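Long-range contacts in uncharacterized peptidase Lmo0363 (PDB 3L4E), which resembles peptidase E and probably acts as a serine-type peptidase of family S51: residues A[5-11]-A[115-120]; A[17-22]-A[192-196]; A[24-28]-A[56-60]; A[63-67]-A[96-102]; A[120-126]-A[158-162]. All blocks are in the same frame, centred on the assembly; numbering follows the deposited sequence. Where two conformers were deposited one is given.

Interaction 1 of 5, residues A[5-11]-A[115-120]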
# COMPACT_ATOMS: atom_id res chain seq x y z
N LEU A 5 7.01 7.81 1.70
CA LEU A 5 6.04 6.90 1.12
C LEU A 5 6.22 6.83 -0.38
O LEU A 5 6.49 7.85 -1.02
CB LEU A 5 4.61 7.36 1.41
CG LEU A 5 4.27 7.95 2.78
CD1 LEU A 5 2.82 8.46 2.79
CD2 LEU A 5 4.50 6.94 3.88
N PHE A 6 6.04 5.64 -0.93
CA PHE A 6 5.99 5.45 -2.38
C PHE A 6 4.67 4.75 -2.67
O PHE A 6 4.48 3.62 -2.24
CB PHE A 6 7.17 4.57 -2.80
CG PHE A 6 7.24 4.27 -4.28
CD1 PHE A 6 7.96 5.10 -5.13
CD2 PHE A 6 6.59 3.16 -4.81
CE1 PHE A 6 8.05 4.82 -6.49
CE2 PHE A 6 6.67 2.88 -6.17
CZ PHE A 6 7.40 3.71 -7.01
N LEU A 7 3.76 5.44 -3.35
CA LEU A 7 2.42 4.89 -3.60
C LEU A 7 2.26 4.54 -5.08
O LEU A 7 2.69 5.29 -5.95
CB LEU A 7 1.33 5.88 -3.15
CG LEU A 7 1.47 6.42 -1.73
CD1 LEU A 7 0.31 7.37 -1.36
CD2 LEU A 7 1.55 5.26 -0.74
N THR A 8 1.63 3.41 -5.35
CA THR A 8 1.55 2.89 -6.71
C THR A 8 0.25 2.11 -6.90
O THR A 8 -0.34 1.65 -5.92
CB THR A 8 2.79 1.99 -7.01
OG1 THR A 8 2.67 1.39 -8.31
CG2 THR A 8 2.93 0.89 -5.98
N SER A 9 -0.19 1.96 -8.15
CA SER A 9 -1.31 1.07 -8.48
C SER A 9 -0.82 -0.34 -8.73
O SER A 9 -1.56 -1.31 -8.59
CB SER A 9 -2.03 1.55 -9.75
OG SER A 9 -2.48 2.88 -9.64
N SER A 10 0.44 -0.45 -9.14
CA SER A 10 0.99 -1.69 -9.65
C SER A 10 2.50 -1.62 -9.58
O SER A 10 3.14 -1.05 -10.46
CB SER A 10 0.54 -1.90 -11.10
OG SER A 10 1.16 -3.03 -11.69
N PHE A 11 3.08 -2.16 -8.51
CA PHE A 11 4.51 -1.97 -8.29
C PHE A 11 5.32 -2.48 -9.48
O PHE A 11 6.29 -1.85 -9.88
CB PHE A 11 4.97 -2.62 -6.97
CG PHE A 11 6.42 -2.35 -6.64
CD1 PHE A 11 6.81 -1.13 -6.11
CD2 PHE A 11 7.40 -3.30 -6.90
CE1 PHE A 11 8.14 -0.86 -5.82
CE2 PHE A 11 8.74 -3.04 -6.62
CZ PHE A 11 9.12 -1.82 -6.08
N LEU A 115 10.71 3.70 5.20
CA LEU A 115 10.03 3.81 3.92
C LEU A 115 8.84 2.86 3.82
O LEU A 115 8.98 1.65 4.05
CB LEU A 115 11.01 3.53 2.77
CG LEU A 115 10.41 3.42 1.37
CD1 LEU A 115 9.74 4.73 0.97
CD2 LEU A 115 11.48 3.03 0.35
N TYR A 116 7.69 3.41 3.47
CA TYR A 116 6.46 2.66 3.26
C TYR A 116 6.12 2.61 1.77
O TYR A 116 6.00 3.66 1.12
CB TYR A 116 5.31 3.30 4.04
CG TYR A 116 3.96 2.63 3.86
CD1 TYR A 116 3.55 1.61 4.71
CD2 TYR A 116 3.09 3.03 2.85
CE1 TYR A 116 2.33 0.99 4.55
CE2 TYR A 116 1.85 2.41 2.67
CZ TYR A 116 1.48 1.39 3.54
OH TYR A 116 0.27 0.75 3.40
N ILE A 117 5.98 1.40 1.24
CA ILE A 117 5.59 1.21 -0.15
C ILE A 117 4.18 0.65 -0.15
O ILE A 117 3.92 -0.43 0.40
CB ILE A 117 6.52 0.22 -0.88
CG1 ILE A 117 7.98 0.68 -0.81
CG2 ILE A 117 6.05 0.03 -2.34
CD1 ILE A 117 8.97 -0.43 -1.13
N GLY A 118 3.25 1.39 -0.74
CA GLY A 118 1.86 0.96 -0.75
C GLY A 118 1.31 0.75 -2.14
O GLY A 118 1.28 1.70 -2.94
N GLU A 119 0.88 -0.47 -2.43
CA GLU A 119 0.35 -0.82 -3.74
C GLU A 119 -1.16 -0.99 -3.71
O GLU A 119 -1.67 -1.84 -2.97
CB GLU A 119 0.96 -2.13 -4.23
CG GLU A 119 0.35 -2.62 -5.53
CD GLU A 119 0.91 -3.96 -5.94
OE1 GLU A 119 1.70 -3.99 -6.90
OE2 GLU A 119 0.59 -4.98 -5.30
N SER A 120 -1.85 -0.20 -4.52
CA SER A 120 -3.31 -0.24 -4.60
C SER A 120 -3.94 -0.17 -3.20
O SER A 120 -3.87 0.88 -2.56
CB SER A 120 -3.78 -1.46 -5.39
OG SER A 120 -3.41 -1.32 -6.75
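The strand that leads into what is probably the nucleophile elbow of this peptidase S51 fold is paired here with the first strand of the central sheet, and Ser120, assigned to the charge relay system by similarity, sits at the turn where the pairing ends. Strands 5-8 and 115-119 run parallel, their axes 9° apart, and a regular ladder joins them: Phe6 N to Tyr116 O, Gly118 N to Phe6 O, Thr8 N to Gly118 O, and last Ser120 N to Thr8 O at 2.8 Å, nearly straight at 171°. Leu5, Leu7 and Tyr116 share one face of the sheet; CD2 of Leu5 rests 3.7 Å from CB of Tyr116, while CD2 of Leu7 comes to the edge of the tyrosine ring. On the other face CG2 of Ile117, swung anti to its own backbone N, lies 4.0 Å from Phe6 CD2 and equally 4.0 Å from Phe11 CD1, so one methyl is shared by two aromatic rings. Beyond the strands the side chains take over from the ladder. Glu119, extended past CG, reaches across to the 9-11 turn and receives Phe11 N on the anti lone pair of OE1 at 2.8 Å, while its OE2 is held by Gly87 N. In the conformer described, Ser120 OG donates to Ser9 O at 2.6 Å, from 29° outside the carbonyl plane, and Ser9 OG is bonded in turn to the backbone N of His161. The presumed nucleophile is therefore held at its backbone N by Thr8 O, and in this conformer its hydroxyl proton is directed to a main-chain carbonyl.

Interaction 2 of 5, residues A[17-22]-A[192-196]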
# COMPACT_ATOMS: atom_id res chain seq x y z
N LEU A 17 10.63 3.83 -11.39
CA LEU A 17 10.31 5.00 -10.57
C LEU A 17 10.74 4.75 -9.14
O LEU A 17 11.20 5.67 -8.45
CB LEU A 17 8.82 5.34 -10.64
CG LEU A 17 8.31 5.66 -12.05
CD1 LEU A 17 6.85 6.10 -11.99
CD2 LEU A 17 9.17 6.72 -12.74
N PHE A 18 10.60 3.51 -8.68
CA PHE A 18 11.07 3.18 -7.34
C PHE A 18 12.59 3.33 -7.19
O PHE A 18 13.06 3.87 -6.18
CB PHE A 18 10.64 1.78 -6.88
CG PHE A 18 11.04 1.48 -5.47
CD1 PHE A 18 10.39 2.10 -4.40
CD2 PHE A 18 12.10 0.62 -5.20
CE1 PHE A 18 10.78 1.85 -3.11
CE2 PHE A 18 12.48 0.37 -3.92
CZ PHE A 18 11.82 0.99 -2.86
N THR A 19 13.35 2.84 -8.17
CA THR A 19 14.80 2.98 -8.09
C THR A 19 15.25 4.44 -8.24
O THR A 19 16.29 4.81 -7.73
CB THR A 19 15.53 2.09 -9.12
OG1 THR A 19 15.14 2.45 -10.44
CG2 THR A 19 15.19 0.63 -8.89
N GLU A 20 14.46 5.25 -8.93
CA GLU A 20 14.69 6.70 -8.92
C GLU A 20 14.42 7.26 -7.52
O GLU A 20 15.15 8.11 -7.04
CB GLU A 20 13.80 7.40 -9.96
CG GLU A 20 13.91 8.91 -9.95
CD GLU A 20 12.92 9.57 -10.90
OE1 GLU A 20 12.47 8.91 -11.86
OE2 GLU A 20 12.61 10.76 -10.70
N PHE A 21 13.36 6.78 -6.88
CA PHE A 21 12.97 7.27 -5.56
C PHE A 21 13.99 6.94 -4.46
O PHE A 21 14.34 7.80 -3.64
CB PHE A 21 11.59 6.70 -5.21
CG PHE A 21 11.01 7.20 -3.92
CD1 PHE A 21 10.66 8.53 -3.77
CD2 PHE A 21 10.76 6.33 -2.87
CE1 PHE A 21 10.10 8.99 -2.58
CE2 PHE A 21 10.20 6.78 -1.67
CZ PHE A 21 9.87 8.11 -1.53
N GLU A 22 14.49 5.70 -4.47
CA GLU A 22 15.35 5.19 -3.39
C GLU A 22 16.63 4.50 -3.89
O GLU A 22 16.55 3.57 -4.69
CB GLU A 22 14.53 4.21 -2.55
CG GLU A 22 15.26 3.60 -1.36
CD GLU A 22 15.36 4.53 -0.17
OE1 GLU A 22 14.71 5.59 -0.17
OE2 GLU A 22 16.08 4.18 0.78
N ALA A 192 3.36 6.75 -10.12
CA ALA A 192 3.64 6.55 -8.71
C ALA A 192 3.63 7.91 -8.04
O ALA A 192 3.83 8.93 -8.70
CB ALA A 192 4.97 5.85 -8.51
N ILE A 193 3.38 7.93 -6.74
CA ILE A 193 3.45 9.17 -5.96
C ILE A 193 4.65 9.07 -5.02
O ILE A 193 4.72 8.13 -4.19
CB ILE A 193 2.17 9.45 -5.13
CG1 ILE A 193 0.91 9.23 -5.98
CG2 ILE A 193 2.21 10.87 -4.57
CD1 ILE A 193 -0.38 9.26 -5.17
N PHE A 194 5.59 10.00 -5.18
CA PHE A 194 6.77 10.11 -4.34
C PHE A 194 6.42 11.04 -3.19
O PHE A 194 6.06 12.21 -3.43
CB PHE A 194 7.92 10.78 -5.09
CG PHE A 194 8.53 9.98 -6.21
CD1 PHE A 194 7.96 8.81 -6.68
CD2 PHE A 194 9.69 10.44 -6.82
CE1 PHE A 194 8.55 8.11 -7.73
CE2 PHE A 194 10.28 9.74 -7.86
CZ PHE A 194 9.71 8.58 -8.31
N ILE A 195 6.53 10.56 -1.96
CA ILE A 195 6.27 11.39 -0.80
C ILE A 195 7.46 11.42 0.15
O ILE A 195 7.86 10.39 0.70
CB ILE A 195 4.99 10.95 -0.06
CG1 ILE A 195 3.78 11.10 -0.98
CG2 ILE A 195 4.81 11.78 1.21
CD1 ILE A 195 2.58 10.28 -0.60
N ARG A 196 8.02 12.61 0.31
CA ARG A 196 9.11 12.86 1.25
C ARG A 196 8.71 14.06 2.11
O ARG A 196 8.87 15.22 1.71
CB ARG A 196 10.41 13.16 0.51
CG ARG A 196 10.90 12.04 -0.41
CD ARG A 196 11.70 11.00 0.36
NE ARG A 196 12.44 10.09 -0.52
CZ ARG A 196 12.88 8.89 -0.14
NH1 ARG A 196 12.66 8.46 1.09
NH2 ARG A 196 13.55 8.12 -1.00
O HOH W 1 13.25 10.65 -3.22
O HOH W 2 13.48 6.14 2.61
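Phe21 O, near the end of helix 15-21, is gripped by two donors: Arg196 NH2 at 2.8 Å and a water at 3.1 Å from that oxygen, the same water accepting from Arg196 NE. The arginine nitrogen stands above the carbonyl plane, 49° out of it, while a bend at chi2 (-85°) turns the guanidinium back over the Phe21 ring. Arg196 CZ is 3.8 Å from the ring centroid with the two planes 13° apart, a stacked cation-pi pair. In its own plane the guanidinium offers NH2 to Glu22 OE1 at 2.9 Å, an almost straight salt bridge; a second water links that carboxylate oxygen to NH1, which also reaches Asn4 OD1. Phe21 slides past Phe194 in the opposite direction: CD1 of Phe21 lies over one face of the Phe194 ring, 3.5 Å from CG, and Phe21 CB makes a CH-pi contact with it. Leu17 continues the packing with CD1 4.0 Å from Ala192 CB. The helix packs on the sheet nearly parallel to strand 192-196. Held by its edge bonds and the ring against its face, the guanidinium has little freedom to rotate, and its charge is probably balanced by Glu22 and eased by the Phe21 carbonyl.

Interaction 3 of 5, residues A[24-28]-A[56-60]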
# COMPACT_ATOMS: atom_id res chain seq x y z
N ASN A 24 20.77 2.69 -3.34
CA ASN A 24 21.52 1.69 -2.57
C ASN A 24 20.65 0.62 -1.93
O ASN A 24 20.71 0.37 -0.72
CB ASN A 24 22.40 2.36 -1.52
CG ASN A 24 23.37 3.35 -2.12
OD1 ASN A 24 23.36 4.53 -1.79
ND2 ASN A 24 24.23 2.86 -3.03
N LEU A 25 19.86 -0.04 -2.77
CA LEU A 25 18.90 -1.03 -2.31
C LEU A 25 19.51 -2.37 -1.95
O LEU A 25 18.95 -3.10 -1.13
CB LEU A 25 17.84 -1.23 -3.38
CG LEU A 25 16.99 -0.01 -3.70
CD1 LEU A 25 16.16 -0.30 -4.94
CD2 LEU A 25 16.11 0.36 -2.51
N GLN A 26 20.65 -2.71 -2.55
CA GLN A 26 21.24 -4.03 -2.39
C GLN A 26 21.43 -4.42 -0.93
O GLN A 26 22.11 -3.72 -0.17
CB GLN A 26 22.58 -4.13 -3.13
CG GLN A 26 23.24 -5.50 -3.02
CD GLN A 26 22.56 -6.54 -3.89
OE1 GLN A 26 22.05 -6.23 -4.96
NE2 GLN A 26 22.57 -7.79 -3.43
N GLY A 27 20.84 -5.55 -0.54
CA GLY A 27 20.99 -6.08 0.80
C GLY A 27 20.02 -5.53 1.83
O GLY A 27 20.00 -6.01 2.97
N LYS A 28 19.24 -4.52 1.46
CA LYS A 28 18.26 -3.98 2.40
C LYS A 28 17.08 -4.92 2.49
O LYS A 28 16.83 -5.70 1.57
CB LYS A 28 17.83 -2.57 2.01
CG LYS A 28 18.97 -1.57 2.09
CD LYS A 28 18.48 -0.14 2.12
CE LYS A 28 19.56 0.80 2.60
NZ LYS A 28 19.03 2.17 2.83
N LEU A 56 15.89 -6.27 -7.42
CA LEU A 56 16.60 -5.05 -7.05
C LEU A 56 17.65 -5.34 -5.98
O LEU A 56 18.36 -4.44 -5.52
CB LEU A 56 15.62 -4.00 -6.52
CG LEU A 56 14.54 -3.54 -7.50
CD1 LEU A 56 13.69 -2.49 -6.81
CD2 LEU A 56 15.16 -3.03 -8.80
N GLY A 57 17.73 -6.60 -5.56
CA GLY A 57 18.67 -6.99 -4.53
C GLY A 57 18.14 -6.84 -3.12
O GLY A 57 18.91 -6.86 -2.16
N LEU A 58 16.83 -6.68 -3.00
CA LEU A 58 16.19 -6.58 -1.69
C LEU A 58 15.93 -7.97 -1.10
O LEU A 58 15.66 -8.92 -1.83
CB LEU A 58 14.88 -5.79 -1.78
CG LEU A 58 15.08 -4.32 -2.13
CD1 LEU A 58 13.78 -3.69 -2.63
CD2 LEU A 58 15.63 -3.56 -0.93
N LEU A 59 16.01 -8.07 0.22
CA LEU A 59 15.68 -9.30 0.93
C LEU A 59 14.25 -9.17 1.43
O LEU A 59 13.95 -8.30 2.26
CB LEU A 59 16.62 -9.50 2.11
CG LEU A 59 18.04 -9.87 1.72
CD1 LEU A 59 18.96 -9.78 2.93
CD2 LEU A 59 18.06 -11.27 1.12
N VAL A 60 13.38 -10.02 0.92
CA VAL A 60 11.95 -9.92 1.20
C VAL A 60 11.54 -10.88 2.32
O VAL A 60 11.77 -12.09 2.22
CB VAL A 60 11.12 -10.22 -0.05
CG1 VAL A 60 9.63 -10.07 0.26
CG2 VAL A 60 11.53 -9.29 -1.18
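Gly27 N donates to Gly57 O at 2.8 Å, and a little farther along Leu59 N donates to Lys28 O, also at 2.8 Å and almost straight at 174°. Between these two backbone bonds Leu58 pushes its CD2 methyl against residues 25-28, 3.4 Å from Leu25 O and 3.8 Å from Lys28 CB. Leu25 and Leu56 lie side by side and point the same way, their CD1 methyls 3.8 Å apart. On the outer side, in one of two conformers and so with some doubt, the Gln26 amide folds back toward the glycine: with its chain bent at chi2 (74°), OE1 comes 3.5 Å from Gly57 CA. Gly57 itself closes helix 44-55 with a Schellman motif, and its positive phi directs the chain out of the helix toward strand 59-62. The partner loop is shaped in a similar spirit, by a type II turn from Leu25 to Lys28 closed by Lys28 N on Leu25 O, with Gly27 at the position of positive phi. Two connections of the alternating alpha/beta fold are thus joined: the one that brings the chain from helix 15-21 into strand 29-33, and the one that brings it from helix 44-55 into the edge strand 59-62. The Leu59 bond to Lys28 leads into the parallel pairing of those strands, which Leu59 continues with Val30. Farther out, Phe18 of helix 15-21 packs on both Leu25 and Leu56, and Phe82 of strand 82-85 touches Leu25, Lys28 and Leu58, while Leu53 of helix 44-55 touches Leu58.

Interaction 4 of 5, residues A[63-67]-A[96-102]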
# COMPACT_ATOMS: atom_id res chain seq x y z
N LEU A 63 5.17 -11.04 6.08
CA LEU A 63 4.45 -10.84 7.33
C LEU A 63 2.97 -10.77 7.01
O LEU A 63 2.51 -9.80 6.40
CB LEU A 63 4.90 -9.55 8.03
CG LEU A 63 4.15 -9.12 9.30
CD1 LEU A 63 4.40 -10.12 10.42
CD2 LEU A 63 4.54 -7.70 9.74
N ASP A 64 2.22 -11.81 7.38
CA ASP A 64 0.76 -11.78 7.21
C ASP A 64 0.12 -11.35 8.52
O ASP A 64 0.06 -12.12 9.48
CB ASP A 64 0.22 -13.14 6.74
CG ASP A 64 -1.26 -13.11 6.38
OD1 ASP A 64 -1.92 -12.05 6.54
OD2 ASP A 64 -1.79 -14.15 5.94
N ILE A 65 -0.32 -10.10 8.56
CA ILE A 65 -0.99 -9.52 9.72
C ILE A 65 -2.16 -10.37 10.21
O ILE A 65 -2.48 -10.37 11.39
CB ILE A 65 -1.51 -8.11 9.40
CG1 ILE A 65 -0.36 -7.22 8.90
CG2 ILE A 65 -2.22 -7.49 10.61
CD1 ILE A 65 0.78 -7.12 9.87
N ALA A 66 -2.79 -11.09 9.29
CA ALA A 66 -3.99 -11.85 9.63
C ALA A 66 -3.70 -13.08 10.49
O ALA A 66 -4.59 -13.56 11.19
CB ALA A 66 -4.73 -12.26 8.36
N THR A 67 -2.47 -13.57 10.46
CA THR A 67 -2.15 -14.85 11.08
C THR A 67 -1.02 -14.85 12.11
O THR A 67 -0.91 -15.77 12.91
CB THR A 67 -1.83 -15.92 10.01
OG1 THR A 67 -0.69 -15.50 9.24
CG2 THR A 67 -3.01 -16.13 9.09
N GLU A 96 -7.63 -6.12 9.41
CA GLU A 96 -6.60 -6.89 10.10
C GLU A 96 -5.55 -5.99 10.77
O GLU A 96 -5.08 -6.29 11.87
CB GLU A 96 -5.96 -7.91 9.15
CG GLU A 96 -6.97 -8.93 8.63
CD GLU A 96 -7.68 -9.69 9.77
OE1 GLU A 96 -7.00 -10.36 10.57
OE2 GLU A 96 -8.93 -9.61 9.86
N LEU A 97 -5.22 -4.87 10.12
CA LEU A 97 -4.33 -3.90 10.74
C LEU A 97 -4.92 -3.32 12.03
O LEU A 97 -4.22 -3.17 13.02
CB LEU A 97 -4.00 -2.77 9.76
CG LEU A 97 -3.10 -3.12 8.58
CD1 LEU A 97 -2.99 -1.93 7.63
CD2 LEU A 97 -1.70 -3.55 9.02
N LYS A 98 -6.21 -2.99 12.02
CA LYS A 98 -6.84 -2.48 13.23
C LYS A 98 -6.98 -3.54 14.32
O LYS A 98 -6.73 -3.27 15.50
CB LYS A 98 -8.21 -1.86 12.92
CG LYS A 98 -8.16 -0.59 12.11
CD LYS A 98 -9.54 0.06 12.06
CE LYS A 98 -9.51 1.39 11.32
NZ LYS A 98 -10.83 2.08 11.39
N ARG A 99 -7.39 -4.75 13.93
CA ARG A 99 -7.59 -5.84 14.89
C ARG A 99 -6.35 -6.12 15.73
O ARG A 99 -6.44 -6.44 16.91
CB ARG A 99 -8.02 -7.13 14.19
CG ARG A 99 -8.03 -8.32 15.14
CD ARG A 99 -8.35 -9.65 14.47
NE ARG A 99 -7.32 -10.10 13.53
CZ ARG A 99 -6.22 -10.78 13.85
NH1 ARG A 99 -5.96 -11.08 15.11
NH2 ARG A 99 -5.37 -11.14 12.90
N THR A 100 -5.19 -6.01 15.09
CA THR A 100 -3.93 -6.33 15.75
C THR A 100 -3.29 -5.12 16.39
O THR A 100 -2.35 -5.25 17.16
CB THR A 100 -2.92 -6.90 14.75
OG1 THR A 100 -2.73 -5.97 13.68
CG2 THR A 100 -3.41 -8.22 14.20
N GLY A 101 -3.80 -3.94 16.06
CA GLY A 101 -3.18 -2.71 16.51
C GLY A 101 -1.92 -2.40 15.71
O GLY A 101 -1.11 -1.57 16.12
N ALA A 102 -1.74 -3.08 14.58
CA ALA A 102 -0.54 -2.89 13.76
C ALA A 102 -0.58 -1.61 12.94
O ALA A 102 0.46 -1.12 12.49
CB ALA A 102 -0.33 -4.10 12.85
O HOH W 3 -2.70 -11.94 13.83
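Ile65 packs against the last turn of helix 90-100 with its two branches turned to different neighbours. Its CG2, anti to the backbone N, points at the helix backbone, 3.3 Å from Glu96 O and 3.5 Å from Thr100 OG1, and the Thr100 side chain crosses it at about a right angle. The other branch runs obliquely to Leu97, CG1 standing 3.9 Å from Leu97 CD2, and ends near Ala102. Glu96 O, beside that methyl, is already satisfied within the helix, since it accepts from both Thr100 N and Thr100 OG1, the hydroxyl arriving in the carbonyl plane on a lone pair. Thr100 OG1 then accepts from Ala102 N, an ST turn beside the Schellman motif at Gly101. Glu96 is bent at chi2 (-56°), which lays OE1 3.5 Å from Ala66 CA, and Arg99 comes round to grip this one oxygen side-on with NE and NH2, the latter at 2.9 Å. One face of the guanidinium rests against the CG2 methyl of Thr100. A water bridges the segments, donating to Ile65 O and accepting from Arg99 NH2. On the loop side, Asp64 OD1 accepts from Ala66 N in an Asx turn and is also bonded to Thr35 OG1, which shapes the backbone that presents Ile65. The loop after strand 59-62 is thus joined to the helix by apolar packing and a water bridge, without a direct hydrogen bond; the salt bridge within the helix probably tempers the carboxylate's charge beside Ala66.

Interaction 5 of 5, residues A[120-126]-A[158-162]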
# COMPACT_ATOMS: atom_id res chain seq x y z
N SER A 120 -1.85 -0.20 -4.52
CA SER A 120 -3.31 -0.24 -4.60
C SER A 120 -3.94 -0.17 -3.20
O SER A 120 -3.87 0.88 -2.56
CB SER A 120 -3.78 -1.46 -5.39
OG SER A 120 -3.41 -1.32 -6.75
N ALA A 121 -4.54 -1.25 -2.72
CA ALA A 121 -5.07 -1.28 -1.35
C ALA A 121 -4.08 -0.68 -0.34
O ALA A 121 -4.47 0.05 0.59
CB ALA A 121 -5.44 -2.71 -0.93
N GLY A 122 -2.80 -0.97 -0.52
CA GLY A 122 -1.78 -0.47 0.39
C GLY A 122 -1.57 1.03 0.27
O GLY A 122 -1.11 1.68 1.21
N ALA A 123 -1.90 1.59 -0.90
CA ALA A 123 -1.93 3.04 -1.06
C ALA A 123 -3.23 3.64 -0.52
O ALA A 123 -3.23 4.70 0.10
CB ALA A 123 -1.77 3.43 -2.53
N VAL A 124 -4.35 2.96 -0.76
CA VAL A 124 -5.63 3.48 -0.34
C VAL A 124 -5.67 3.68 1.19
O VAL A 124 -6.23 4.68 1.67
CB VAL A 124 -6.80 2.58 -0.82
CG1 VAL A 124 -8.14 3.03 -0.22
CG2 VAL A 124 -6.88 2.59 -2.34
N ILE A 125 -5.06 2.77 1.95
CA ILE A 125 -5.11 2.91 3.42
C ILE A 125 -4.30 4.08 3.98
O ILE A 125 -4.38 4.37 5.18
CB ILE A 125 -4.74 1.60 4.19
CG1 ILE A 125 -3.30 1.18 3.90
CG2 ILE A 125 -5.71 0.48 3.86
CD1 ILE A 125 -2.80 0.11 4.87
N THR A 126 -3.52 4.76 3.14
CA THR A 126 -2.82 5.97 3.59
C THR A 126 -3.77 7.17 3.70
O THR A 126 -3.44 8.17 4.33
CB THR A 126 -1.64 6.38 2.69
OG1 THR A 126 -2.12 6.78 1.40
CG2 THR A 126 -0.64 5.24 2.54
N THR A 158 -5.94 8.37 -2.43
CA THR A 158 -5.36 7.79 -3.63
C THR A 158 -6.33 6.84 -4.31
O THR A 158 -6.93 5.98 -3.67
CB THR A 158 -4.05 7.05 -3.31
OG1 THR A 158 -3.15 7.96 -2.65
CG2 THR A 158 -3.40 6.52 -4.58
N LEU A 159 -6.50 7.03 -5.62
CA LEU A 159 -7.41 6.20 -6.40
C LEU A 159 -6.62 5.45 -7.46
O LEU A 159 -6.25 6.01 -8.49
CB LEU A 159 -8.49 7.07 -7.05
CG LEU A 159 -9.55 6.33 -7.86
CD1 LEU A 159 -10.28 5.32 -7.00
CD2 LEU A 159 -10.52 7.34 -8.45
N PRO A 160 -6.34 4.16 -7.21
CA PRO A 160 -5.44 3.43 -8.11
C PRO A 160 -6.15 2.88 -9.34
O PRO A 160 -7.38 2.81 -9.39
CB PRO A 160 -4.93 2.28 -7.23
CG PRO A 160 -6.08 2.02 -6.30
CD PRO A 160 -6.75 3.35 -6.05
N HIS A 161 -5.34 2.51 -10.33
CA HIS A 161 -5.83 2.04 -11.63
C HIS A 161 -6.70 3.09 -12.33
O HIS A 161 -7.61 2.73 -13.07
CB HIS A 161 -6.62 0.72 -11.49
CG HIS A 161 -5.97 -0.30 -10.60
ND1 HIS A 161 -4.73 -0.85 -10.87
CD2 HIS A 161 -6.41 -0.90 -9.47
CE1 HIS A 161 -4.43 -1.73 -9.93
NE2 HIS A 161 -5.43 -1.78 -9.07
N TYR A 162 -6.42 4.38 -12.10
CA TYR A 162 -7.30 5.44 -12.62
C TYR A 162 -7.42 5.43 -14.14
O TYR A 162 -6.41 5.46 -14.86
CB TYR A 162 -6.88 6.83 -12.15
CG TYR A 162 -7.79 7.93 -12.68
CD1 TYR A 162 -9.05 8.14 -12.13
CD2 TYR A 162 -7.40 8.74 -13.74
CE1 TYR A 162 -9.89 9.13 -12.61
CE2 TYR A 162 -8.23 9.74 -14.23
CZ TYR A 162 -9.47 9.93 -13.66
OH TYR A 162 -10.31 10.92 -14.14
O HOH W 4 -4.08 8.36 -0.01
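With His161 CG anti to its carbonyl carbon (chi1 -45°) and, in the conformer described, Ser120 OG likewise anti to its own (chi1 -68°), the imidazole and the hydroxyl come together, OG lying 3.1 Å from NE2. These two residues are assigned to a charge relay system by similarity, and the sharp strand-to-helix turn at Ser120, with positive phi, is consistent with a nucleophile elbow. The serine oxygen approaches the ring obliquely, and its hydroxyl is bonded to Ser9 O. The other ring nitrogen, ND1, is hydrogen-bonded to Asn189 ND2, and Phe167 stacks on the ring, so the histidine is positioned by partners beyond the two segments. Pro160 touches both residues: its CB lies 3.9 Å from Ser120 OG and also over one face of the His161 ring, near the rim. Along helix 121-124, Val124 crosses the proline at about a right angle, CG2 standing 3.8 Å from Pro160 CD and 3.6 Å from Thr158 O. Ala123 CB meets Thr158 CG2. Farther along, Thr126 OG1 donates to Ala123 O at 2.7 Å, and a water that donates to Thr126 OG1 accepts from Thr158 N at 3.1 Å.

How the interactions relate
Interactions 1, 2 and 3 all reach the seven-stranded mixed sheet. Interactions 1 and 2 meet in it, their centres about 9 Å apart, because strand 4-8 lies between strands 115-119 and 191-196. Interaction 3 sits near the edge strand 59-62, about 17 Å between centres from interaction 1, and touches interaction 2 through Phe18 and Leu56. Interaction 5 follows interaction 1 along the chain and shares Ser120 with it, so the sheet pairing runs directly into the presumed catalytic site. Interactions 3 and 4 are nested inside the loop closed by interaction 1. Interaction 4, about 26 Å between centres from interaction 2, meets interaction 5 where Leu97 packs on Ile125.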